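Local structure of DUF3224 domain-containing protein (Shewanella oneidensis, 2OOJ) at residues Glu68-Lys73 / Gly79-Gln84; Thr5-Lys10 / Tyr40-Ala45. The protein is of unknown function but belongs to the DUF3224 family, and its single curled antiparallel sheet is consistent with a barrel of the AOC type. All coordinates share one frame; numbering follows the deposited sequence.

Interaction 1 (Glu68-Lys73 / Gly79-Gln84); sequences EQVVGK and GSFVLQ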
ATOM      1  N   GLU B  68      -7.459  -0.134   5.874  1.00 28.32           N
ATOM      2  CA  GLU B  68      -8.722   0.183   6.473  1.00 30.56           C
ATOM      3  C   GLU B  68      -9.069  -0.847   7.529  1.00 28.87           C
ATOM      4  O   GLU B  68      -8.814  -2.012   7.361  1.00 26.86           O
ATOM      5  CB  GLU B  68      -9.838   0.285   5.431  1.00 30.56           C
ATOM      6  CG  GLU B  68     -10.107  -0.957   4.669  1.00 32.61           C
ATOM      7  CD  GLU B  68     -11.170  -0.810   3.566  1.00 40.06           C
ATOM      8  OE1 GLU B  68     -12.313  -0.425   3.869  1.00 46.36           O
ATOM      9  OE2 GLU B  68     -10.878  -1.140   2.395  1.00 34.99           O
ATOM     10  N   GLN B  69      -9.678  -0.365   8.603  1.00 27.89           N
ATOM     11  CA  GLN B  69     -10.259  -1.192   9.651  1.00 28.84           C
ATOM     12  C   GLN B  69     -11.762  -1.352   9.386  1.00 27.95           C
ATOM     13  O   GLN B  69     -12.527  -0.348   9.340  1.00 27.77           O
ATOM     14  CB  GLN B  69     -10.028  -0.500  10.994  1.00 29.23           C
ATOM     15  CG  GLN B  69     -10.621  -1.183  12.225  1.00 27.85           C
ATOM     16  CD  GLN B  69      -9.971  -2.441  12.605  1.00 31.78           C
ATOM     17  OE1 GLN B  69      -8.915  -2.435  13.248  1.00 32.18           O
ATOM     18  NE2 GLN B  69     -10.609  -3.571  12.259  1.00 26.84           N
ATOM     19  N   VAL B  70     -12.158  -2.602   9.217  1.00 27.31           N
ATOM     20  CA  VAL B  70     -13.542  -3.007   9.001  1.00 27.55           C
ATOM     21  C   VAL B  70     -14.153  -3.538  10.295  1.00 30.93           C
ATOM     22  O   VAL B  70     -13.521  -4.317  11.066  1.00 28.11           O
ATOM     23  CB  VAL B  70     -13.631  -4.087   7.908  1.00 28.62           C
ATOM     24  CG1 VAL B  70     -15.094  -4.410   7.570  1.00 23.39           C
ATOM     25  CG2 VAL B  70     -12.836  -3.616   6.638  1.00 28.07           C
ATOM     26  N   VAL B  71     -15.399  -3.124  10.525  1.00 31.74           N
ATOM     27  CA  VAL B  71     -16.169  -3.576  11.685  1.00 30.50           C
ATOM     28  C   VAL B  71     -17.586  -3.876  11.243  1.00 28.23           C
ATOM     29  O   VAL B  71     -18.250  -3.048  10.613  1.00 28.15           O
ATOM     30  CB  VAL B  71     -16.189  -2.498  12.806  1.00 31.50           C
ATOM     31  CG1 VAL B  71     -16.872  -3.028  14.035  1.00 34.55           C
ATOM     32  CG2 VAL B  71     -14.791  -2.062  13.125  1.00 30.03           C
ATOM     33  N   GLY B  72     -18.057  -5.055  11.572  1.00 28.32           N
ATOM     34  CA  GLY B  72     -19.378  -5.471  11.149  1.00 27.83           C
ATOM     35  C   GLY B  72     -19.573  -6.951  11.213  1.00 29.10           C
ATOM     36  O   GLY B  72     -19.003  -7.645  12.061  1.00 31.56           O
ATOM     37  N   LYS B  73     -20.377  -7.449  10.282  1.00 30.43           N
ATOM     38  CA  LYS B  73     -20.770  -8.835  10.286  1.00 31.87           C
ATOM     39  C   LYS B  73     -20.406  -9.462   8.948  1.00 30.82           C
ATOM     40  O   LYS B  73     -20.593  -8.850   7.903  1.00 31.38           O
ATOM     41  CB  LYS B  73     -22.284  -8.950  10.525  1.00 33.22           C
ATOM     42  CG  LYS B  73     -22.682  -8.776  11.966  1.00 38.00           C
ATOM     43  CD  LYS B  73     -24.159  -9.129  12.150  1.00 43.68           C
ATOM     44  CE  LYS B  73     -24.611  -8.740  13.541  1.00 52.96           C
ATOM     45  NZ  LYS B  73     -26.070  -9.006  13.739  1.00 62.41           N
ATOM     46  N   GLY B  79     -17.574  -9.056  13.957  1.00 29.74           N
ATOM     47  CA  GLY B  79     -16.170  -8.922  14.309  1.00 27.92           C
ATOM     48  C   GLY B  79     -15.550  -7.722  13.653  1.00 27.62           C
ATOM     49  O   GLY B  79     -16.247  -6.767  13.263  1.00 28.53           O
ATOM     50  N   SER B  80     -14.240  -7.793  13.493  1.00 28.56           N
ATOM     51  CA  SER B  80     -13.508  -6.798  12.764  1.00 28.23           C
ATOM     52  C   SER B  80     -12.332  -7.475  12.041  1.00 28.11           C
ATOM     53  O   SER B  80     -11.906  -8.560  12.407  1.00 30.64           O
ATOM     54  CB  SER B  80     -13.014  -5.735  13.749  1.00 30.96           C
ATOM     55  OG  SER B  80     -12.253  -6.303  14.815  1.00 29.89           O
ATOM     56  N   PHE B  81     -11.788  -6.781  11.059  1.00 27.00           N
ATOM     57  CA  PHE B  81     -10.526  -7.151  10.451  1.00 27.25           C
ATOM     58  C   PHE B  81      -9.976  -5.937   9.715  1.00 27.94           C
ATOM     59  O   PHE B  81     -10.687  -4.934   9.521  1.00 26.97           O
ATOM     60  CB  PHE B  81     -10.717  -8.353   9.513  1.00 27.46           C
ATOM     61  CG  PHE B  81     -11.786  -8.154   8.492  1.00 27.85           C
ATOM     62  CD1 PHE B  81     -13.104  -8.429   8.789  1.00 27.73           C
ATOM     63  CD2 PHE B  81     -11.468  -7.687   7.221  1.00 28.43           C
ATOM     64  CE1 PHE B  81     -14.106  -8.234   7.839  1.00 26.67           C
ATOM     65  CE2 PHE B  81     -12.442  -7.514   6.273  1.00 25.36           C
ATOM     66  CZ  PHE B  81     -13.774  -7.782   6.590  1.00 29.14           C
ATOM     67  N   VAL B  82      -8.719  -6.046   9.292  1.00 28.16           N
ATOM     68  CA  VAL B  82      -8.080  -5.000   8.480  1.00 27.97           C
ATOM     69  C   VAL B  82      -7.889  -5.463   7.053  1.00 27.77           C
ATOM     70  O   VAL B  82      -7.435  -6.574   6.823  1.00 24.20           O
ATOM     71  CB  VAL B  82      -6.713  -4.569   9.081  1.00 30.41           C
ATOM     72  CG1 VAL B  82      -5.886  -3.608   8.109  1.00 25.55           C
ATOM     73  CG2 VAL B  82      -6.968  -3.873  10.430  1.00 23.55           C
ATOM     74  N   LEU B  83      -8.215  -4.576   6.109  1.00 24.99           N
ATOM     75  CA  LEU B  83      -7.912  -4.774   4.703  1.00 25.16           C
ATOM     76  C   LEU B  83      -6.750  -3.880   4.244  1.00 24.38           C
ATOM     77  O   LEU B  83      -6.673  -2.733   4.625  1.00 24.58           O
ATOM     78  CB  LEU B  83      -9.139  -4.492   3.854  1.00 26.25           C
ATOM     79  CG  LEU B  83     -10.302  -5.492   3.847  1.00 23.47           C
ATOM     80  CD1 LEU B  83     -11.533  -4.870   3.203  1.00 27.34           C
ATOM     81  CD2 LEU B  83      -9.858  -6.759   3.118  1.00 25.72           C
ATOM     82  N   GLN B  84      -5.862  -4.447   3.422  1.00 24.88           N
ATOM     83  CA  GLN B  84      -4.652  -3.783   2.935  1.00 24.52           C
ATOM     84  C   GLN B  84      -4.618  -3.881   1.459  1.00 24.05           C
ATOM     85  O   GLN B  84      -4.761  -4.989   0.918  1.00 26.10           O
ATOM     86  CB  GLN B  84      -3.407  -4.427   3.551  1.00 25.50           C
ATOM     87  CG  GLN B  84      -2.079  -3.651   3.228  1.00 26.50           C
ATOM     88  CD  GLN B  84      -0.929  -4.126   4.086  1.00 25.61           C
ATOM     89  OE1 GLN B  84      -0.977  -4.021   5.312  1.00 34.70           O
ATOM     90  NE2 GLN B  84       0.132  -4.608   3.450  1.00 24.99           N
TER
HETATM   91  O   HOH W   1      -9.683  -6.053  13.952  1.00 28.64           O
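V70 and F81 face each other as a hydrogen-bonded antiparallel pair, as do E68 with L83 and G72 with G79. Each pair is joined by two backbone bonds; V70 N reaches F81 O at 2.8 Å, almost straight on to the carbonyl. V70 O is gripped twice: F81 N and the Q69 side-chain NE2 (3.2 Å) come to it from opposite faces of its plane. G72, whose backbone angles would jam a CB against the preceding carbonyl, suits the corner the chain turns here.

Apolar contact gathers on the face carrying V70, F81 and L83. V70 CB sits over one face of the F81 ring, 4.0 Å from its centroid, a CH-pi contact, while V70 CG2 meets L83 CD1 at 3.9 Å. In this curled antiparallel sheet F81 also packs on L43, V100 and L112 of other strands, as expected of a barrel interior. E68 lays CG against L83 CB (3.8 Å), its carboxylate held by S47, K37 and H85.

Q69 and S80 bring polar groups to the face they share with V71 and V82. Bent at chi2 (70°), Q69 turns its amide back over the neighbouring strand: NE2 also donates to a water (3.1 Å) that accepts from S80 OG at 2.7 Å, and OE1 accepts from V25 N of the second subunit. A leucine here would probably leave that water and V25 N of the second subunit without their amide partner.

Interaction 2 (Thr5-Lys10 / Tyr40-Ala45); sequences TKVTGK and YGELEA
Y40, K10 and E42 bury the most surface here, and the first two are joined by the one direct hydrogen bond of the contact. Y40 N donates to K10 O at 3.0 Å, approaching from 21° outside the carbonyl plane. The same oxygen lies at the edge of the tyrosine ring, near its plane, 3.7 Å from Y40 CD2. With CG beside its own backbone N (chi1 -65°), Y40 sets this ring along K10, whose CB is 4.2 Å from Y40 CD2. The lysine amine leads away, and the K10 side chain also packs on Q124 and F126; a long chain with a charged end suits such an exposed position.

E42 makes its contact through carbon. Its CB meets V7 CB at 3.6 Å, the two side chains crossing at about a right angle, and V7 CG1 lies 3.9 Å from E42 CG. A bend at chi2 (-81°) then turns the carboxylate away from the valine, so the methylenes cover a buried apolar residue while the charge stays at the surface. Between these two meetings a water accepts from E42 N at 2.9 Å; its contact with T8 O is so short that it is doubtful.

Glycines suit the narrow middle: a CB on G9 would clash with Y40 O, and the backbone angles of G41 themselves call for glycine. Y127 OH bonds both Y40 O and L43 N, tying the two ends of the turn together. The whole is a tight beta-hairpin connection between the antiparallel strands 29-39 and 43-55, packed against the start of strand 5-18 at one end of the curled sheet.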
ATOM      1  N   THR B   5     -15.037 -19.671   0.724  1.00 35.37           N
ATOM      2  CA  THR B   5     -16.367 -19.124   0.528  1.00 35.28           C
ATOM      3  C   THR B   5     -16.182 -17.788  -0.201  1.00 32.43           C
ATOM      4  O   THR B   5     -15.317 -16.991   0.175  1.00 31.82           O
ATOM      5  CB  THR B   5     -17.083 -18.911   1.874  1.00 36.91           C
ATOM      6  OG1 THR B   5     -17.263 -20.175   2.537  1.00 34.94           O
ATOM      7  CG2 THR B   5     -18.448 -18.248   1.680  1.00 32.34           C
ATOM      8  N   LYS B   6     -16.972 -17.559  -1.239  1.00 30.56           N
ATOM      9  CA  LYS B   6     -16.927 -16.296  -1.987  1.00 31.89           C
ATOM     10  C   LYS B   6     -18.286 -15.646  -1.941  1.00 30.80           C
ATOM     11  O   LYS B   6     -19.280 -16.255  -2.375  1.00 34.04           O
ATOM     12  CB  LYS B   6     -16.512 -16.533  -3.439  1.00 32.22           C
ATOM     13  CG  LYS B   6     -16.525 -15.238  -4.290  1.00 43.25           C
ATOM     14  CD  LYS B   6     -15.653 -15.384  -5.534  1.00 49.04           C
ATOM     15  CE  LYS B   6     -16.128 -14.506  -6.668  1.00 58.19           C
ATOM     16  NZ  LYS B   6     -17.127 -15.201  -7.541  1.00 63.99           N
ATOM     17  N   VAL B   7     -18.330 -14.451  -1.365  1.00 30.32           N
ATOM     18  CA  VAL B   7     -19.535 -13.669  -1.210  1.00 29.69           C
ATOM     19  C   VAL B   7     -19.367 -12.387  -1.989  1.00 27.74           C
ATOM     20  O   VAL B   7     -18.269 -11.873  -2.092  1.00 27.34           O
ATOM     21  CB  VAL B   7     -19.861 -13.334   0.263  1.00 29.01           C
ATOM     22  CG1 VAL B   7     -20.171 -14.614   1.073  1.00 29.59           C
ATOM     23  CG2 VAL B   7     -18.744 -12.544   0.939  1.00 28.26           C
ATOM     24  N   THR B   8     -20.470 -11.895  -2.524  1.00 31.56           N
ATOM     25  CA  THR B   8     -20.507 -10.692  -3.365  1.00 28.37           C
ATOM     26  C   THR B   8     -21.579  -9.734  -2.851  1.00 30.33           C
ATOM     27  O   THR B   8     -22.640 -10.144  -2.342  1.00 30.79           O
ATOM     28  CB  THR B   8     -20.807 -11.013  -4.839  1.00 32.02           C
ATOM     29  OG1 THR B   8     -19.824 -11.930  -5.326  1.00 34.07           O
ATOM     30  CG2 THR B   8     -20.728  -9.708  -5.728  1.00 34.78           C
ATOM     31  N   GLY B   9     -21.324  -8.449  -3.005  1.00 29.76           N
ATOM     32  CA  GLY B   9     -22.237  -7.439  -2.474  1.00 29.09           C
ATOM     33  C   GLY B   9     -21.805  -6.034  -2.824  1.00 30.22           C
ATOM     34  O   GLY B   9     -20.734  -5.851  -3.383  1.00 29.82           O
ATOM     35  N   LYS B  10     -22.652  -5.060  -2.504  1.00 30.77           N
ATOM     36  CA  LYS B  10     -22.403  -3.657  -2.830  1.00 32.06           C
ATOM     37  C   LYS B  10     -21.533  -3.014  -1.759  1.00 30.74           C
ATOM     38  O   LYS B  10     -21.532  -3.431  -0.622  1.00 33.31           O
ATOM     39  CB  LYS B  10     -23.734  -2.906  -2.906  1.00 33.68           C
ATOM     40  CG  LYS B  10     -24.664  -3.505  -3.946  1.00 36.05           C
ATOM     41  CD  LYS B  10     -25.930  -2.678  -4.165  1.00 39.25           C
ATOM     42  CE  LYS B  10     -26.630  -3.194  -5.437  1.00 48.05           C
ATOM     43  NZ  LYS B  10     -27.908  -2.475  -5.758  1.00 52.62           N
ATOM     44  N   TYR B  40     -22.463  -3.860   2.199  1.00 31.06           N
ATOM     45  CA  TYR B  40     -23.840  -4.330   2.308  1.00 31.37           C
ATOM     46  C   TYR B  40     -23.873  -5.784   1.925  1.00 32.00           C
ATOM     47  O   TYR B  40     -23.054  -6.244   1.113  1.00 32.09           O
ATOM     48  CB  TYR B  40     -24.723  -3.556   1.308  1.00 33.21           C
ATOM     49  CG  TYR B  40     -24.831  -2.088   1.616  1.00 33.84           C
ATOM     50  CD1 TYR B  40     -25.714  -1.624   2.581  1.00 39.89           C
ATOM     51  CD2 TYR B  40     -24.032  -1.155   0.954  1.00 34.12           C
ATOM     52  CE1 TYR B  40     -25.804  -0.265   2.872  1.00 39.02           C
ATOM     53  CE2 TYR B  40     -24.105   0.189   1.247  1.00 37.25           C
ATOM     54  CZ  TYR B  40     -25.000   0.632   2.204  1.00 40.80           C
ATOM     55  OH  TYR B  40     -25.066   1.969   2.509  1.00 49.52           O
ATOM     56  N   GLY B  41     -24.834  -6.511   2.469  1.00 31.53           N
ATOM     57  CA  GLY B  41     -25.022  -7.899   2.101  1.00 32.81           C
ATOM     58  C   GLY B  41     -24.338  -8.847   3.076  1.00 32.31           C
ATOM     59  O   GLY B  41     -24.406  -8.680   4.300  1.00 29.89           O
ATOM     60  N   GLU B  42     -23.665  -9.834   2.514  1.00 31.27           N
ATOM     61  CA  GLU B  42     -23.022 -10.876   3.318  1.00 31.80           C
ATOM     62  C   GLU B  42     -21.915 -10.310   4.198  1.00 29.62           C
ATOM     63  O   GLU B  42     -21.648 -10.827   5.277  1.00 32.65           O
ATOM     64  CB  GLU B  42     -22.470 -11.945   2.390  1.00 30.63           C
ATOM     65  CG  GLU B  42     -23.530 -12.712   1.694  1.00 38.39           C
ATOM     66  CD  GLU B  42     -24.128 -13.818   2.541  1.00 48.34           C
ATOM     67  OE1 GLU B  42     -23.890 -13.868   3.763  1.00 49.50           O
ATOM     68  OE2 GLU B  42     -24.876 -14.634   1.971  1.00 55.40           O
ATOM     69  N   LEU B  43     -21.245  -9.271   3.706  1.00 28.88           N
ATOM     70  CA  LEU B  43     -20.383  -8.432   4.530  1.00 28.69           C
ATOM     71  C   LEU B  43     -21.166  -7.156   4.765  1.00 30.00           C
ATOM     72  O   LEU B  43     -21.345  -6.327   3.842  1.00 29.27           O
ATOM     73  CB  LEU B  43     -19.039  -8.129   3.813  1.00 30.46           C
ATOM     74  CG  LEU B  43     -18.051  -7.230   4.584  1.00 27.00           C
ATOM     75  CD1 LEU B  43     -17.732  -7.822   5.969  1.00 23.53           C
ATOM     76  CD2 LEU B  43     -16.764  -7.016   3.739  1.00 31.58           C
ATOM     77  N   GLU B  44     -21.684  -7.029   5.973  1.00 32.78           N
ATOM     78  CA  GLU B  44     -22.464  -5.856   6.386  1.00 32.98           C
ATOM     79  C   GLU B  44     -21.625  -5.117   7.420  1.00 30.81           C
ATOM     80  O   GLU B  44     -21.468  -5.572   8.543  1.00 28.94           O
ATOM     81  CB  GLU B  44     -23.799  -6.303   6.981  1.00 33.81           C
ATOM     82  CG  GLU B  44     -24.821  -5.182   7.137  1.00 38.92           C
ATOM     83  CD  GLU B  44     -25.975  -5.536   8.099  1.00 45.13           C
ATOM     84  OE1 GLU B  44     -26.030  -6.698   8.583  1.00 59.81           O
ATOM     85  OE2 GLU B  44     -26.827  -4.640   8.358  1.00 59.94           O
ATOM     86  N   ALA B  45     -20.995  -4.025   7.008  1.00 30.27           N
ATOM     87  CA  ALA B  45     -19.963  -3.428   7.830  1.00 27.95           C
ATOM     88  C   ALA B  45     -19.624  -2.046   7.420  1.00 29.47           C
ATOM     89  O   ALA B  45     -20.082  -1.551   6.413  1.00 29.30           O
ATOM     90  CB  ALA B  45     -18.668  -4.326   7.828  1.00 28.79           C
TER
HETATM   91  O   HOH W   2     -24.191  -9.939  -0.333  1.00 41.46           O

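In the fold
The centres of the two interactions lie about 13 Å apart in one antiparallel sheet, and along the chain they come in series: interaction 2 closes at residue 45, before interaction 1 opens at 68. Strand 43-55 joins them, leaving the turn of interaction 2 and running beside strand 62-71 of interaction 1. They touch directly: K73 N probably hydrogen-bonds E44 O at 2.8 Å, and A45 CB packs on V70 CG1 and G72 CA. Interaction 1 is largely buried and borders the second subunit, whereas interaction 2 is a surface contact that no other chain of the assembly touches. Both belong to the run of neighbours 5-18, 29-39, 43-55, 62-71 and 77-90, consistent with a barrel wall.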